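Long-range contact in glycoside Hydrolase Family 43_12 (Metagenome, PDB 7JVH), which is a family 43 glycoside hydrolase, subfamily 12, from a gut metagenome and probably cleaves glycosidic bonds in plant cell-wall polysaccharides: residues 255-265 with 299-307. Numbering follows the deposited sequence.
Sequences AEGGTGDWHSE and ADWAGHADL
His-263 gives its ND1 proton to Trp-301 O at 2.8 Å, one of three hydrogen bonds that join the loop 255-265 to strand 300-307. Each uses a side chain. The first is nearly straight, 165° at the hydrogen. The oxygen lies in the plane of the imidazole, but the donor stands well above the carbonyl plane. In Glu-265, CG is anti to the backbone N (chi1 -163°), and a bend at chi2 (83°) turns the carboxylate toward Ala-305. There OE1 accepts from Ala-305 N at 3.1 Å, met from above the carboxylate plane. His-304 N is also close to this oxygen. At the other end, Trp-301 NE1 donates to Asp-261 OD1 at 2.8 Å, in a more bent bond. Asp-261 OD1 lies off the indole plane and is approached nearly along its C-O axis.

Two ring faces are covered by glycines, both in CH-pi contacts. Gly-260 lies over the indole of Trp-301, its CA 3.6 Å from the centroid of the five-membered ring. Gly-303 CA lies over the imidazole of His-263, 3.5 Å from the ring centroid. Thr-259 CA of its own loop covers the opposite face. Gly-303 has no side chain to hold this ring off. Separately, Ala-255 CB packs against the backbone of His-304, 3.6 Å from its N.

Within the loop there is a type I turn from Gly-260 to His-263, and Ser-264 OG donates to Glu-256 O. Thr-259 hydrogen-bonds a glycerol, probably from the crystallisation liquor. The loop links strands 249-255 and 265-270 of one four-stranded antiparallel sheet. Strand 300-308 is an outermost strand of the next, consistent with adjacent blades of the five-bladed beta-propeller of family 43. Leu-320 of strand 316-322 also packs on Thr-259 and His-263.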
ATOM      1  N   ALA A 255      -1.370  13.226 -11.863  1.00 40.07           N
ATOM      2  CA  ALA A 255      -2.322  12.187 -12.226  1.00 39.40           C
ATOM      3  C   ALA A 255      -3.626  12.867 -12.636  1.00 41.95           C
ATOM      4  O   ALA A 255      -3.974  13.913 -12.075  1.00 44.43           O
ATOM      5  CB  ALA A 255      -2.549  11.231 -11.057  1.00 38.67           C
ATOM      6  N   GLU A 256      -4.331  12.272 -13.611  1.00 43.08           N
ATOM      7  CA  GLU A 256      -5.614  12.784 -14.116  1.00 44.30           C
ATOM      8  C   GLU A 256      -6.509  11.621 -14.546  1.00 48.41           C
ATOM      9  O   GLU A 256      -6.028  10.638 -15.102  1.00 56.44           O
ATOM     10  CB  GLU A 256      -5.395  13.744 -15.294  1.00 47.33           C
ATOM     11  CG  GLU A 256      -6.673  14.272 -15.938  1.00 47.89           C
ATOM     12  CD  GLU A 256      -6.429  15.140 -17.159  1.00 56.21           C
ATOM     13  OE1 GLU A 256      -5.803  16.216 -17.037  1.00 76.87           O
ATOM     14  OE2 GLU A 256      -6.890  14.763 -18.251  1.00 62.07           O
ATOM     15  N   GLY A 257      -7.810  11.749 -14.268  1.00 53.20           N
ATOM     16  CA  GLY A 257      -8.810  10.751 -14.592  1.00 48.38           C
ATOM     17  C   GLY A 257      -9.315   9.849 -13.473  1.00 53.00           C
ATOM     18  O   GLY A 257     -10.222   9.049 -13.701  1.00 51.11           O
ATOM     19  N   GLY A 258      -8.742   9.953 -12.274  1.00 47.29           N
ATOM     20  CA  GLY A 258      -9.159   9.124 -11.151  1.00 45.83           C
ATOM     21  C   GLY A 258      -8.310   7.883 -11.026  1.00 55.83           C
ATOM     22  O   GLY A 258      -7.668   7.490 -12.006  1.00 63.27           O
ATOM     23  N   THR A 259      -8.228   7.304  -9.819  1.00 61.28           N
ATOM     24  CA  THR A 259      -7.341   6.170  -9.589  1.00 63.84           C
ATOM     25  C   THR A 259      -7.968   4.837 -10.027  1.00 64.66           C
ATOM     26  O   THR A 259      -7.414   3.758  -9.693  1.00 78.29           O
ATOM     27  CB  THR A 259      -6.844   6.046  -8.113  1.00 68.77           C
ATOM     28  OG1 THR A 259      -6.527   7.325  -7.583  1.00 77.42           O
ATOM     29  CG2 THR A 259      -5.584   5.168  -8.107  1.00 54.62           C
ATOM     30  N   GLY A 260      -9.060   4.902 -10.809  1.00 45.94           N
ATOM     31  CA  GLY A 260      -9.643   3.733 -11.445  1.00 51.61           C
ATOM     32  C   GLY A 260      -9.401   3.666 -12.951  1.00 60.77           C
ATOM     33  O   GLY A 260      -8.303   3.979 -13.439  1.00 59.45           O
ATOM     34  N   ASP A 261     -10.455   3.285 -13.685  1.00 65.70           N
ATOM     35  CA  ASP A 261     -10.422   3.012 -15.124  1.00 63.55           C
ATOM     36  C   ASP A 261      -9.814   4.062 -16.039  1.00 60.61           C
ATOM     37  O   ASP A 261      -9.296   3.724 -17.103  1.00 64.49           O
ATOM     38  CB  ASP A 261     -11.843   2.705 -15.618  1.00 61.25           C
ATOM     39  CG  ASP A 261     -12.271   1.307 -15.280  1.00 71.92           C
ATOM     40  OD1 ASP A 261     -11.594   0.666 -14.444  1.00 71.99           O
ATOM     41  OD2 ASP A 261     -13.267   0.842 -15.867  1.00 66.36           O
ATOM     42  N   TRP A 262      -9.904   5.332 -15.648  1.00 61.54           N
ATOM     43  CA  TRP A 262      -9.467   6.428 -16.510  1.00 57.73           C
ATOM     44  C   TRP A 262      -8.147   7.051 -16.039  1.00 49.14           C
ATOM     45  O   TRP A 262      -7.788   8.148 -16.474  1.00 45.51           O
ATOM     46  CB  TRP A 262     -10.584   7.476 -16.647  1.00 50.34           C
ATOM     47  CG  TRP A 262     -10.650   8.058 -18.003  1.00 45.91           C
ATOM     48  CD1 TRP A 262     -10.428   9.360 -18.354  1.00 53.15           C
ATOM     49  CD2 TRP A 262     -10.917   7.353 -19.218  1.00 58.01           C
ATOM     50  NE1 TRP A 262     -10.546   9.513 -19.714  1.00 61.31           N
ATOM     51  CE2 TRP A 262     -10.844   8.302 -20.276  1.00 61.97           C
ATOM     52  CE3 TRP A 262     -11.214   6.015 -19.523  1.00 52.77           C
ATOM     53  CZ2 TRP A 262     -11.059   7.955 -21.614  1.00 58.21           C
ATOM     54  CZ3 TRP A 262     -11.432   5.667 -20.855  1.00 60.93           C
ATOM     55  CH2 TRP A 262     -11.338   6.634 -21.889  1.00 66.33           C
ATOM     56  N   HIS A 263      -7.399   6.314 -15.201  1.00 37.37           N
ATOM     57  CA  HIS A 263      -6.151   6.812 -14.627  1.00 48.69           C
ATOM     58  C   HIS A 263      -5.150   7.115 -15.746  1.00 57.68           C
ATOM     59  O   HIS A 263      -5.159   6.480 -16.812  1.00 59.05           O
ATOM     60  CB  HIS A 263      -5.563   5.799 -13.631  1.00 52.21           C
ATOM     61  CG  HIS A 263      -4.822   6.412 -12.476  1.00 54.64           C
ATOM     62  ND1 HIS A 263      -3.969   5.683 -11.666  1.00 57.31           N
ATOM     63  CD2 HIS A 263      -4.809   7.674 -11.984  1.00 55.43           C
ATOM     64  CE1 HIS A 263      -3.465   6.463 -10.728  1.00 39.58           C
ATOM     65  NE2 HIS A 263      -3.963   7.677 -10.895  1.00 52.96           N
ATOM     66  N   SER A 264      -4.305   8.120 -15.503  1.00 48.27           N
ATOM     67  CA  SER A 264      -3.277   8.542 -16.453  1.00 48.98           C
ATOM     68  C   SER A 264      -2.352   9.505 -15.753  1.00 54.60           C
ATOM     69  O   SER A 264      -2.603   9.893 -14.627  1.00 69.86           O
ATOM     70  CB  SER A 264      -3.901   9.249 -17.651  1.00 39.00           C
ATOM     71  OG  SER A 264      -4.241  10.545 -17.259  1.00 63.94           O
ATOM     72  N   GLU A 265      -1.275   9.893 -16.431  1.00 54.33           N
ATOM     73  CA  GLU A 265      -0.378  10.931 -15.958  1.00 39.52           C
ATOM     74  C   GLU A 265      -0.170  11.916 -17.092  1.00 46.42           C
ATOM     75  O   GLU A 265      -0.003  11.518 -18.240  1.00 48.51           O
ATOM     76  CB  GLU A 265       0.954  10.358 -15.514  1.00 45.36           C
ATOM     77  CG  GLU A 265       1.752  11.323 -14.652  1.00 42.79           C
ATOM     78  CD  GLU A 265       1.345  11.319 -13.197  1.00 59.34           C
ATOM     79  OE1 GLU A 265       0.448  10.521 -12.798  1.00 59.24           O
ATOM     80  OE2 GLU A 265       1.945  12.100 -12.442  1.00 59.00           O
ATOM     81  N   ALA A 299      -2.442  -5.358 -16.879  1.00 48.15           N
ATOM     82  CA  ALA A 299      -2.378  -4.255 -15.924  1.00 48.75           C
ATOM     83  C   ALA A 299      -3.327  -3.130 -16.316  1.00 44.36           C
ATOM     84  O   ALA A 299      -3.628  -2.945 -17.484  1.00 52.93           O
ATOM     85  CB  ALA A 299      -0.951  -3.705 -15.807  1.00 53.43           C
ATOM     86  N   ASP A 300      -3.763  -2.359 -15.317  1.00 45.62           N
ATOM     87  CA  ASP A 300      -4.773  -1.320 -15.478  1.00 53.10           C
ATOM     88  C   ASP A 300      -4.540  -0.178 -14.472  1.00 53.57           C
ATOM     89  O   ASP A 300      -3.654  -0.263 -13.601  1.00 53.67           O
ATOM     90  CB  ASP A 300      -6.167  -1.934 -15.236  1.00 57.52           C
ATOM     91  CG  ASP A 300      -7.159  -1.575 -16.293  1.00 66.34           C
ATOM     92  OD1 ASP A 300      -6.960  -0.519 -16.932  1.00 82.94           O
ATOM     93  OD2 ASP A 300      -8.113  -2.338 -16.524  1.00 57.69           O
ATOM     94  N   TRP A 301      -5.361   0.871 -14.586  1.00 48.71           N
ATOM     95  CA  TRP A 301      -5.403   2.009 -13.656  1.00 42.93           C
ATOM     96  C   TRP A 301      -4.038   2.676 -13.466  1.00 49.67           C
ATOM     97  O   TRP A 301      -3.659   3.021 -12.355  1.00 51.58           O
ATOM     98  CB  TRP A 301      -5.983   1.620 -12.285  1.00 34.86           C
ATOM     99  CG  TRP A 301      -7.352   0.949 -12.293  1.00 66.07           C
ATOM    100  CD1 TRP A 301      -8.112   0.609 -13.374  1.00 71.77           C
ATOM    101  CD2 TRP A 301      -8.089   0.511 -11.142  1.00 65.76           C
ATOM    102  NE1 TRP A 301      -9.284   0.011 -12.969  1.00 72.47           N
ATOM    103  CE2 TRP A 301      -9.292  -0.063 -11.605  1.00 75.55           C
ATOM    104  CE3 TRP A 301      -7.845   0.550  -9.758  1.00 66.79           C
ATOM    105  CZ2 TRP A 301     -10.241  -0.627 -10.739  1.00 86.19           C
ATOM    106  CZ3 TRP A 301      -8.789  -0.000  -8.895  1.00 75.68           C
ATOM    107  CH2 TRP A 301      -9.972  -0.583  -9.387  1.00 84.55           C
ATOM    108  N   ALA A 302      -3.307   2.867 -14.566  1.00 44.06           N
ATOM    109  CA  ALA A 302      -1.947   3.376 -14.505  1.00 43.14           C
ATOM    110  C   ALA A 302      -1.923   4.899 -14.361  1.00 50.01           C
ATOM    111  O   ALA A 302      -2.440   5.623 -15.211  1.00 45.44           O
ATOM    112  CB  ALA A 302      -1.166   2.936 -15.731  1.00 47.49           C
ATOM    113  N   GLY A 303      -1.301   5.366 -13.274  1.00 49.23           N
ATOM    114  CA  GLY A 303      -1.059   6.769 -13.037  1.00 46.32           C
ATOM    115  C   GLY A 303      -0.431   6.999 -11.674  1.00 58.32           C
ATOM    116  O   GLY A 303       0.068   6.059 -11.039  1.00 50.60           O
ATOM    117  N   HIS A 304      -0.477   8.264 -11.230  1.00 54.02           N
ATOM    118  CA  HIS A 304       0.110   8.716  -9.970  1.00 53.56           C
ATOM    119  C   HIS A 304       1.598   8.394  -9.903  1.00 51.80           C
ATOM    120  O   HIS A 304       2.064   7.628  -9.048  1.00 54.27           O
ATOM    121  CB  HIS A 304      -0.610   8.153  -8.736  1.00 46.19           C
ATOM    122  CG  HIS A 304      -0.541   9.065  -7.561  1.00 37.36           C
ATOM    123  ND1 HIS A 304      -1.657   9.713  -7.072  1.00 50.17           N
ATOM    124  CD2 HIS A 304       0.501   9.494  -6.811  1.00 55.35           C
ATOM    125  CE1 HIS A 304      -1.311  10.482  -6.054  1.00 48.57           C
ATOM    126  NE2 HIS A 304      -0.006  10.373  -5.876  1.00 58.47           N
ATOM    127  N   ALA A 305       2.347   9.008 -10.824  1.00 53.24           N
ATOM    128  CA  ALA A 305       3.759   8.728 -11.001  1.00 43.30           C
ATOM    129  C   ALA A 305       4.618   9.724 -10.260  1.00 39.75           C
ATOM    130  O   ALA A 305       4.145  10.769  -9.803  1.00 51.44           O
ATOM    131  CB  ALA A 305       4.102   8.745 -12.473  1.00 44.97           C
ATOM    132  N   ASP A 306       5.900   9.390 -10.140  1.00 44.69           N
ATOM    133  CA  ASP A 306       6.915  10.298  -9.641  1.00 52.86           C
ATOM    134  C   ASP A 306       8.242   9.927 -10.310  1.00 62.76           C
ATOM    135  O   ASP A 306       8.539   8.728 -10.466  1.00 71.32           O
ATOM    136  CB  ASP A 306       6.991  10.162  -8.129  1.00 40.10           C
ATOM    137  CG  ASP A 306       7.860  11.213  -7.463  1.00 65.08           C
ATOM    138  OD1 ASP A 306       8.227  12.244  -8.078  1.00 68.03           O
ATOM    139  OD2 ASP A 306       8.188  11.009  -6.281  1.00 67.95           O
ATOM    140  N   LEU A 307       9.013  10.943 -10.720  1.00 60.35           N
ATOM    141  CA  LEU A 307      10.269  10.750 -11.445  1.00 49.88           C
ATOM    142  C   LEU A 307      11.496  10.884 -10.546  1.00 54.41           C
ATOM    143  O   LEU A 307      11.482  11.629  -9.569  1.00 60.67           O
ATOM    144  CB  LEU A 307      10.393  11.774 -12.575  1.00 52.91           C
ATOM    145  CG  LEU A 307       9.237  11.902 -13.560  1.00 54.21           C
ATOM    146  CD1 LEU A 307       9.652  12.866 -14.660  1.00 47.49           C
ATOM    147  CD2 LEU A 307       8.816  10.551 -14.133  1.00 48.96           C
TER